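Local coordinates for DNA repair protein RECN (Deinococcus radiodurans, PDB 4ABY), which probably acts in recombinational repair of DNA double-strand breaks as an SMC-like ATPase, here represented by its ATP-binding head domain, at residues A[170-184]-A[223-237]. Sequence-based numbering, arbitrary orientation.
Sequences LDRRVTKEAQAYAAA and LLKVGQALDAARERE
Tyr181 fits as a knob among Leu223, Val226, Leu230 and Gly227 where helices 175-197 and 214-249 run antiparallel, the base of the coiled coil that leaves the head of this SMC-like protein. The two short helical segments come within 8.7 Å at an angle of 159°. With CG anti to the backbone N (chi1 -178°), the phenol lies across the partner helix: the edge at Tyr181 CD1 meets Gly227 CA at 3.4 Å, and CE1 reaches Leu223 CD1. The hydroxyl goes on to a hydrogen bond with Ala270 O, so the ring also ties the coil to strand 269-270.

One and two turns further along helix 214-249, Leu230 CD1 packs on Glu177 CB, while Val174, at the N-cap position of helix 175-197, sets CG1 against Ala233 CB at 3.6 Å.

Beside these apolar contacts, Arg234 stretches out to Asp171 at the end of the preceding helix and grips it side-on. Arg234 NE bonds Asp171 OD1 at 2.9 Å, tilted from the guanidinium plane; Arg234 NH2 takes the syn lone pair of Asp171 OD2 at 2.8 Å, and the two flat groups are nearly coplanar. Leu230 CD2 lies over one face of the guanidinium, toward its rim, and Asp231 forms a second salt bridge to NH1. A leucine in place of Arg234 would probably leave the Asp171 carboxylate without its mate and free to turn.

Glu177 is the second knob, among Ala229, Leu230, Ala233 and Arg236. Its chain bends at chi2 (83°), laying the carboxylate over Ala233 CB, and Arg236 NH1 meets Glu177 OE2 nearly head-on along the C-O bond at 3.3 Å. Nearby, a water donates to both Glu177 O and Val226 O, bridging the two backbones.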
ATOM      1  N   LEU A 170     -14.087  -3.780   8.297  1.00 30.35           N
ATOM      2  CA  LEU A 170     -14.995  -4.439   9.227  1.00 27.26           C
ATOM      3  C   LEU A 170     -16.335  -4.750   8.574  1.00 28.44           C
ATOM      4  O   LEU A 170     -16.930  -5.794   8.827  1.00 30.64           O
ATOM      5  CB  LEU A 170     -15.199  -3.569  10.468  1.00 29.70           C
ATOM      6  CG  LEU A 170     -15.989  -4.161  11.639  1.00 29.48           C
ATOM      7  CD1 LEU A 170     -15.441  -5.523  12.038  1.00 28.49           C
ATOM      8  CD2 LEU A 170     -15.971  -3.204  12.819  1.00 24.57           C
ATOM      9  N   ASP A 171     -16.798  -3.845   7.722  1.00 29.20           N
ATOM     10  CA  ASP A 171     -18.116  -3.984   7.116  1.00 32.58           C
ATOM     11  C   ASP A 171     -18.217  -5.115   6.096  1.00 33.53           C
ATOM     12  O   ASP A 171     -19.322  -5.548   5.766  1.00 33.84           O
ATOM     13  CB  ASP A 171     -18.580  -2.658   6.505  1.00 29.84           C
ATOM     14  CG  ASP A 171     -19.147  -1.708   7.543  1.00 31.35           C
ATOM     15  OD1 ASP A 171     -18.889  -1.918   8.748  1.00 28.73           O
ATOM     16  OD2 ASP A 171     -19.856  -0.753   7.157  1.00 33.66           O
ATOM     17  N   ARG A 172     -17.081  -5.591   5.594  1.00 31.60           N
ATOM     18  CA  ARG A 172     -17.106  -6.716   4.658  1.00 37.30           C
ATOM     19  C   ARG A 172     -17.040  -8.049   5.397  1.00 39.31           C
ATOM     20  O   ARG A 172     -16.887  -9.107   4.785  1.00 38.09           O
ATOM     21  CB  ARG A 172     -16.027  -6.601   3.571  1.00 40.75           C
ATOM     22  CG  ARG A 172     -14.583  -6.569   4.051  1.00 49.47           C
ATOM     23  CD  ARG A 172     -13.657  -6.197   2.887  1.00 51.33           C
ATOM     24  NE  ARG A 172     -12.306  -5.823   3.310  1.00 56.57           N
ATOM     25  CZ  ARG A 172     -11.217  -6.554   3.084  1.00 64.96           C
ATOM     26  NH1 ARG A 172     -11.305  -7.710   2.433  1.00 62.43           N
ATOM     27  NH2 ARG A 172     -10.031  -6.128   3.505  1.00 60.54           N
ATOM     28  N   ARG A 173     -17.179  -7.975   6.719  1.00 38.61           N
ATOM     29  CA  ARG A 173     -17.286  -9.154   7.570  1.00 35.94           C
ATOM     30  C   ARG A 173     -18.732  -9.325   8.017  1.00 38.29           C
ATOM     31  O   ARG A 173     -19.109 -10.359   8.570  1.00 43.50           O
ATOM     32  CB  ARG A 173     -16.383  -9.010   8.794  1.00 32.51           C
ATOM     33  CG  ARG A 173     -14.930  -8.734   8.459  1.00 36.02           C
ATOM     34  CD  ARG A 173     -14.230  -9.972   7.913  1.00 40.03           C
ATOM     35  NE  ARG A 173     -13.673 -10.795   8.982  1.00 42.72           N
ATOM     36  CZ  ARG A 173     -12.609 -11.579   8.841  1.00 46.54           C
ATOM     37  NH1 ARG A 173     -11.981 -11.650   7.669  1.00 36.58           N
ATOM     38  NH2 ARG A 173     -12.169 -12.288   9.875  1.00 43.10           N
ATOM     39  N   VAL A 174     -19.538  -8.295   7.780  1.00 36.36           N
ATOM     40  CA  VAL A 174     -20.945  -8.319   8.164  1.00 37.13           C
ATOM     41  C   VAL A 174     -21.825  -7.814   7.024  1.00 37.01           C
ATOM     42  O   VAL A 174     -22.743  -7.026   7.238  1.00 39.95           O
ATOM     43  CB  VAL A 174     -21.205  -7.484   9.442  1.00 30.77           C
ATOM     44  CG1 VAL A 174     -20.461  -8.077  10.624  1.00 30.03           C
ATOM     45  CG2 VAL A 174     -20.799  -6.036   9.231  1.00 27.96           C
ATOM     46  N   THR A 175     -21.541  -8.278   5.813  1.00 34.14           N
ATOM     47  CA  THR A 175     -22.267  -7.824   4.633  1.00 34.81           C
ATOM     48  C   THR A 175     -23.777  -7.907   4.809  1.00 34.54           C
ATOM     49  O   THR A 175     -24.500  -7.000   4.410  1.00 36.34           O
ATOM     50  CB  THR A 175     -21.860  -8.614   3.380  1.00 35.38           C
ATOM     51  OG1 THR A 175     -21.914 -10.017   3.665  1.00 39.86           O
ATOM     52  CG2 THR A 175     -20.451  -8.244   2.959  1.00 38.25           C
ATOM     53  N   LYS A 176     -24.253  -8.994   5.402  1.00 33.21           N
ATOM     54  CA  LYS A 176     -25.684  -9.174   5.590  1.00 35.41           C
ATOM     55  C   LYS A 176     -26.291  -7.966   6.309  1.00 35.83           C
ATOM     56  O   LYS A 176     -27.206  -7.320   5.795  1.00 35.61           O
ATOM     57  CB  LYS A 176     -25.967 -10.467   6.354  1.00 40.63           C
ATOM     58  CG  LYS A 176     -27.437 -10.850   6.411  1.00 47.55           C
ATOM     59  CD  LYS A 176     -27.647 -12.148   7.183  1.00 61.29           C
ATOM     60  CE  LYS A 176     -27.200 -12.017   8.639  1.00 54.40           C
ATOM     61  NZ  LYS A 176     -28.037 -11.039   9.403  1.00 54.99           N
ATOM     62  N   GLU A 177     -25.767  -7.655   7.489  1.00 32.85           N
ATOM     63  CA  GLU A 177     -26.242  -6.518   8.267  1.00 30.21           C
ATOM     64  C   GLU A 177     -26.052  -5.198   7.532  1.00 30.65           C
ATOM     65  O   GLU A 177     -26.928  -4.338   7.547  1.00 33.65           O
ATOM     66  CB  GLU A 177     -25.531  -6.459   9.619  1.00 30.84           C
ATOM     67  CG  GLU A 177     -25.883  -7.596  10.568  1.00 36.37           C
ATOM     68  CD  GLU A 177     -25.079  -8.859  10.316  1.00 40.10           C
ATOM     69  OE1 GLU A 177     -24.571  -9.037   9.189  1.00 39.34           O
ATOM     70  OE2 GLU A 177     -24.951  -9.672  11.254  1.00 40.08           O
ATOM     71  N   ALA A 178     -24.900  -5.036   6.892  1.00 32.10           N
ATOM     72  CA  ALA A 178     -24.597  -3.801   6.182  1.00 29.43           C
ATOM     73  C   ALA A 178     -25.591  -3.550   5.053  1.00 31.83           C
ATOM     74  O   ALA A 178     -26.075  -2.435   4.885  1.00 33.30           O
ATOM     75  CB  ALA A 178     -23.177  -3.830   5.654  1.00 26.54           C
ATOM     76  N   GLN A 179     -25.892  -4.593   4.285  1.00 36.43           N
ATOM     77  CA  GLN A 179     -26.852  -4.493   3.192  1.00 34.71           C
ATOM     78  C   GLN A 179     -28.247  -4.241   3.745  1.00 35.78           C
ATOM     79  O   GLN A 179     -29.087  -3.613   3.093  1.00 33.68           O
ATOM     80  CB  GLN A 179     -26.855  -5.774   2.360  1.00 36.66           C
ATOM     81  CG  GLN A 179     -25.536  -6.083   1.676  1.00 45.60           C
ATOM     82  CD  GLN A 179     -25.509  -7.474   1.068  1.00 54.91           C
ATOM     83  OE1 GLN A 179     -26.403  -8.291   1.309  1.00 53.51           O
ATOM     84  NE2 GLN A 179     -24.476  -7.755   0.281  1.00 52.95           N
ATOM     85  N   ALA A 180     -28.489  -4.745   4.950  1.00 33.48           N
ATOM     86  CA  ALA A 180     -29.765  -4.545   5.616  1.00 28.36           C
ATOM     87  C   ALA A 180     -29.934  -3.076   5.969  1.00 30.01           C
ATOM     88  O   ALA A 180     -31.015  -2.512   5.812  1.00 35.57           O
ATOM     89  CB  ALA A 180     -29.852  -5.405   6.854  1.00 29.79           C
ATOM     90  N   TYR A 181     -28.859  -2.455   6.444  1.00 27.60           N
ATOM     91  CA  TYR A 181     -28.889  -1.031   6.738  1.00 25.57           C
ATOM     92  C   TYR A 181     -29.076  -0.230   5.462  1.00 26.59           C
ATOM     93  O   TYR A 181     -29.961   0.615   5.376  1.00 27.52           O
ATOM     94  CB  TYR A 181     -27.608  -0.570   7.438  1.00 26.00           C
ATOM     95  CG  TYR A 181     -27.659   0.896   7.799  1.00 24.13           C
ATOM     96  CD1 TYR A 181     -28.250   1.317   8.982  1.00 24.33           C
ATOM     97  CD2 TYR A 181     -27.155   1.861   6.943  1.00 24.08           C
ATOM     98  CE1 TYR A 181     -28.323   2.650   9.309  1.00 20.93           C
ATOM     99  CE2 TYR A 181     -27.224   3.201   7.264  1.00 24.37           C
ATOM    100  CZ  TYR A 181     -27.809   3.588   8.449  1.00 23.10           C
ATOM    101  OH  TYR A 181     -27.883   4.919   8.776  1.00 25.13           O
ATOM    102  N   ALA A 182     -28.227  -0.495   4.476  1.00 29.42           N
ATOM    103  CA  ALA A 182     -28.248   0.237   3.215  1.00 28.30           C
ATOM    104  C   ALA A 182     -29.654   0.309   2.629  1.00 31.42           C
ATOM    105  O   ALA A 182     -30.097   1.368   2.178  1.00 30.04           O
ATOM    106  CB  ALA A 182     -27.299  -0.398   2.227  1.00 22.07           C
ATOM    107  N   ALA A 183     -30.346  -0.825   2.634  1.00 28.90           N
ATOM    108  CA  ALA A 183     -31.701  -0.892   2.112  1.00 28.09           C
ATOM    109  C   ALA A 183     -32.630  -0.008   2.931  1.00 32.96           C
ATOM    110  O   ALA A 183     -33.378   0.800   2.381  1.00 34.41           O
ATOM    111  CB  ALA A 183     -32.191  -2.322   2.115  1.00 31.02           C
ATOM    112  N   ALA A 184     -32.573  -0.169   4.251  1.00 32.09           N
ATOM    113  CA  ALA A 184     -33.379   0.634   5.159  1.00 31.02           C
ATOM    114  C   ALA A 184     -33.122   2.127   4.953  1.00 33.25           C
ATOM    115  O   ALA A 184     -34.055   2.922   4.851  1.00 36.53           O
ATOM    116  CB  ALA A 184     -33.103   0.237   6.594  1.00 25.22           C
ATOM    117  N   LEU A 223     -34.701   2.194  10.453  1.00 36.44           N
ATOM    118  CA  LEU A 223     -33.340   2.652  10.197  1.00 29.80           C
ATOM    119  C   LEU A 223     -32.470   2.604  11.444  1.00 31.15           C
ATOM    120  O   LEU A 223     -31.330   2.154  11.391  1.00 33.99           O
ATOM    121  CB  LEU A 223     -33.355   4.070   9.636  1.00 29.96           C
ATOM    122  CG  LEU A 223     -31.978   4.588   9.239  1.00 29.28           C
ATOM    123  CD1 LEU A 223     -31.374   3.683   8.188  1.00 26.59           C
ATOM    124  CD2 LEU A 223     -32.079   6.008   8.732  1.00 32.70           C
ATOM    125  N   LEU A 224     -33.005   3.079  12.565  1.00 34.44           N
ATOM    126  CA  LEU A 224     -32.270   3.045  13.824  1.00 32.60           C
ATOM    127  C   LEU A 224     -32.189   1.621  14.347  1.00 30.98           C
ATOM    128  O   LEU A 224     -31.156   1.194  14.852  1.00 30.69           O
ATOM    129  CB  LEU A 224     -32.927   3.954  14.863  1.00 27.32           C
ATOM    130  CG  LEU A 224     -33.037   5.422  14.459  1.00 28.96           C
ATOM    131  CD1 LEU A 224     -33.440   6.271  15.646  1.00 25.84           C
ATOM    132  CD2 LEU A 224     -31.717   5.905  13.885  1.00 34.00           C
ATOM    133  N   LYS A 225     -33.288   0.890  14.213  1.00 32.50           N
ATOM    134  CA  LYS A 225     -33.366  -0.492  14.675  1.00 35.42           C
ATOM    135  C   LYS A 225     -32.316  -1.340  13.968  1.00 33.77           C
ATOM    136  O   LYS A 225     -31.490  -1.999  14.602  1.00 31.26           O
ATOM    137  CB  LYS A 225     -34.767  -1.047  14.405  1.00 35.39           C
ATOM    138  CG  LYS A 225     -35.030  -2.436  14.961  1.00 36.83           C
ATOM    139  CD  LYS A 225     -36.401  -2.937  14.524  1.00 48.56           C
ATOM    140  CE  LYS A 225     -36.730  -4.297  15.125  1.00 52.90           C
ATOM    141  NZ  LYS A 225     -35.826  -5.371  14.633  1.00 49.18           N
ATOM    142  N   VAL A 226     -32.364  -1.311  12.642  1.00 33.20           N
ATOM    143  CA  VAL A 226     -31.411  -2.018  11.803  1.00 31.18           C
ATOM    144  C   VAL A 226     -30.004  -1.472  12.023  1.00 32.38           C
ATOM    145  O   VAL A 226     -29.042  -2.232  12.118  1.00 33.06           O
ATOM    146  CB  VAL A 226     -31.784  -1.867  10.317  1.00 29.39           C
ATOM    147  CG1 VAL A 226     -30.742  -2.524   9.427  1.00 29.08           C
ATOM    148  CG2 VAL A 226     -33.159  -2.451  10.060  1.00 29.25           C
ATOM    149  N   GLY A 227     -29.894  -0.150  12.106  1.00 30.10           N
ATOM    150  CA  GLY A 227     -28.611   0.499  12.285  1.00 28.09           C
ATOM    151  C   GLY A 227     -27.906  -0.018  13.518  1.00 32.62           C
ATOM    152  O   GLY A 227     -26.684  -0.177  13.530  1.00 33.87           O
ATOM    153  N   GLN A 228     -28.684  -0.287  14.561  1.00 34.46           N
ATOM    154  CA  GLN A 228     -28.144  -0.809  15.808  1.00 33.52           C
ATOM    155  C   GLN A 228     -27.734  -2.264  15.642  1.00 32.77           C
ATOM    156  O   GLN A 228     -26.766  -2.716  16.251  1.00 35.77           O
ATOM    157  CB  GLN A 228     -29.174  -0.677  16.925  1.00 33.45           C
ATOM    158  CG  GLN A 228     -29.540   0.758  17.243  1.00 34.45           C
ATOM    159  CD  GLN A 228     -30.815   0.859  18.046  1.00 42.45           C
ATOM    160  OE1 GLN A 228     -31.370  -0.152  18.475  1.00 51.22           O
ATOM    161  NE2 GLN A 228     -31.292   2.082  18.252  1.00 42.84           N
ATOM    162  N   ALA A 229     -28.478  -2.993  14.815  1.00 31.71           N
ATOM    163  CA  ALA A 229     -28.134  -4.371  14.494  1.00 31.15           C
ATOM    164  C   ALA A 229     -26.758  -4.409  13.860  1.00 30.67           C
ATOM    165  O   ALA A 229     -25.973  -5.321  14.108  1.00 34.84           O
ATOM    166  CB  ALA A 229     -29.157  -4.970  13.557  1.00 29.11           C
ATOM    167  N   LEU A 230     -26.472  -3.403  13.043  1.00 30.37           N
ATOM    168  CA  LEU A 230     -25.193  -3.304  12.357  1.00 31.57           C
ATOM    169  C   LEU A 230     -24.051  -3.069  13.336  1.00 28.77           C
ATOM    170  O   LEU A 230     -23.018  -3.731  13.256  1.00 29.25           O
ATOM    171  CB  LEU A 230     -25.227  -2.186  11.317  1.00 29.64           C
ATOM    172  CG  LEU A 230     -23.940  -1.991  10.527  1.00 22.36           C
ATOM    173  CD1 LEU A 230     -23.495  -3.302   9.924  1.00 24.48           C
ATOM    174  CD2 LEU A 230     -24.156  -0.947   9.456  1.00 24.57           C
ATOM    175  N   ASP A 231     -24.235  -2.124  14.252  1.00 24.89           N
ATOM    176  CA  ASP A 231     -23.221  -1.857  15.261  1.00 25.92           C
ATOM    177  C   ASP A 231     -22.952  -3.100  16.098  1.00 32.96           C
ATOM    178  O   ASP A 231     -21.818  -3.354  16.503  1.00 34.09           O
ATOM    179  CB  ASP A 231     -23.646  -0.705  16.164  1.00 27.85           C
ATOM    180  CG  ASP A 231     -23.606   0.625  15.461  1.00 30.23           C
ATOM    181  OD1 ASP A 231     -22.881   0.737  14.451  1.00 29.74           O
ATOM    182  OD2 ASP A 231     -24.297   1.561  15.919  1.00 35.39           O
ATOM    183  N   ALA A 232     -24.003  -3.872  16.355  1.00 34.95           N
ATOM    184  CA  ALA A 232     -23.880  -5.101  17.130  1.00 35.07           C
ATOM    185  C   ALA A 232     -23.052  -6.137  16.380  1.00 33.90           C
ATOM    186  O   ALA A 232     -22.236  -6.839  16.972  1.00 35.87           O
ATOM    187  CB  ALA A 232     -25.251  -5.655  17.453  1.00 32.21           C
ATOM    188  N   ALA A 233     -23.275  -6.230  15.075  1.00 30.61           N
ATOM    189  CA  ALA A 233     -22.524  -7.145  14.238  1.00 30.01           C
ATOM    190  C   ALA A 233     -21.086  -6.675  14.148  1.00 33.21           C
ATOM    191  O   ALA A 233     -20.157  -7.473  14.223  1.00 40.50           O
ATOM    192  CB  ALA A 233     -23.139  -7.223  12.860  1.00 32.06           C
ATOM    193  N   ARG A 234     -20.908  -5.369  13.984  1.00 32.62           N
ATOM    194  CA  ARG A 234     -19.574  -4.786  13.922  1.00 30.44           C
ATOM    195  C   ARG A 234     -18.762  -5.165  15.158  1.00 32.33           C
ATOM    196  O   ARG A 234     -17.708  -5.790  15.048  1.00 31.84           O
ATOM    197  CB  ARG A 234     -19.658  -3.266  13.765  1.00 24.64           C
ATOM    198  CG  ARG A 234     -20.032  -2.815  12.359  1.00 23.68           C
ATOM    199  CD  ARG A 234     -20.265  -1.315  12.294  1.00 25.37           C
ATOM    200  NE  ARG A 234     -20.391  -0.833  10.920  1.00 26.31           N
ATOM    201  CZ  ARG A 234     -20.763   0.402  10.592  1.00 27.35           C
ATOM    202  NH1 ARG A 234     -21.054   1.282  11.540  1.00 29.09           N
ATOM    203  NH2 ARG A 234     -20.847   0.756   9.316  1.00 22.78           N
ATOM    204  N   GLU A 235     -19.263  -4.798  16.334  1.00 35.73           N
ATOM    205  CA  GLU A 235     -18.595  -5.139  17.587  1.00 37.96           C
ATOM    206  C   GLU A 235     -18.412  -6.647  17.736  1.00 41.02           C
ATOM    207  O   GLU A 235     -17.424  -7.104  18.312  1.00 48.09           O
ATOM    208  CB  GLU A 235     -19.366  -4.583  18.784  1.00 37.88           C
ATOM    209  CG  GLU A 235     -19.158  -3.093  19.032  1.00 48.19           C
ATOM    210  CD  GLU A 235     -20.110  -2.538  20.084  1.00 61.08           C
ATOM    211  OE1 GLU A 235     -21.289  -2.952  20.097  1.00 63.47           O
ATOM    212  OE2 GLU A 235     -19.686  -1.683  20.893  1.00 53.88           O
ATOM    213  N   ARG A 236     -19.368  -7.412  17.219  1.00 35.84           N
ATOM    214  CA  ARG A 236     -19.314  -8.864  17.305  1.00 33.01           C
ATOM    215  C   ARG A 236     -18.145  -9.414  16.501  1.00 40.10           C
ATOM    216  O   ARG A 236     -17.375 -10.235  16.997  1.00 42.38           O
ATOM    217  CB  ARG A 236     -20.617  -9.477  16.794  1.00 39.81           C
ATOM    218  CG  ARG A 236     -20.656 -10.999  16.837  1.00 45.05           C
ATOM    219  CD  ARG A 236     -21.835 -11.552  16.038  1.00 47.13           C
ATOM    220  NE  ARG A 236     -21.571 -11.585  14.599  1.00 45.91           N
ATOM    221  CZ  ARG A 236     -22.460 -11.255  13.666  1.00 43.45           C
ATOM    222  NH1 ARG A 236     -23.675 -10.856  14.015  1.00 42.76           N
ATOM    223  NH2 ARG A 236     -22.135 -11.317  12.381  1.00 42.98           N
ATOM    224  N   GLU A 237     -18.016  -8.950  15.262  1.00 38.57           N
ATOM    225  CA  GLU A 237     -17.018  -9.475  14.340  1.00 33.66           C
ATOM    226  C   GLU A 237     -15.674  -8.770  14.445  1.00 34.82           C
ATOM    227  O   GLU A 237     -14.722  -9.146  13.767  1.00 34.52           O
ATOM    228  CB  GLU A 237     -17.534  -9.391  12.906  1.00 33.23           C
ATOM    229  CG  GLU A 237     -18.661 -10.355  12.603  1.00 42.10           C
ATOM    230  CD  GLU A 237     -18.229 -11.803  12.715  1.00 56.39           C
ATOM    231  OE1 GLU A 237     -17.494 -12.277  11.818  1.00 59.20           O
ATOM    232  OE2 GLU A 237     -18.626 -12.466  13.700  1.00 52.88           O
TER
HETATM  233  O   HOH W   1     -28.482  -4.600  10.308  1.00 30.49           O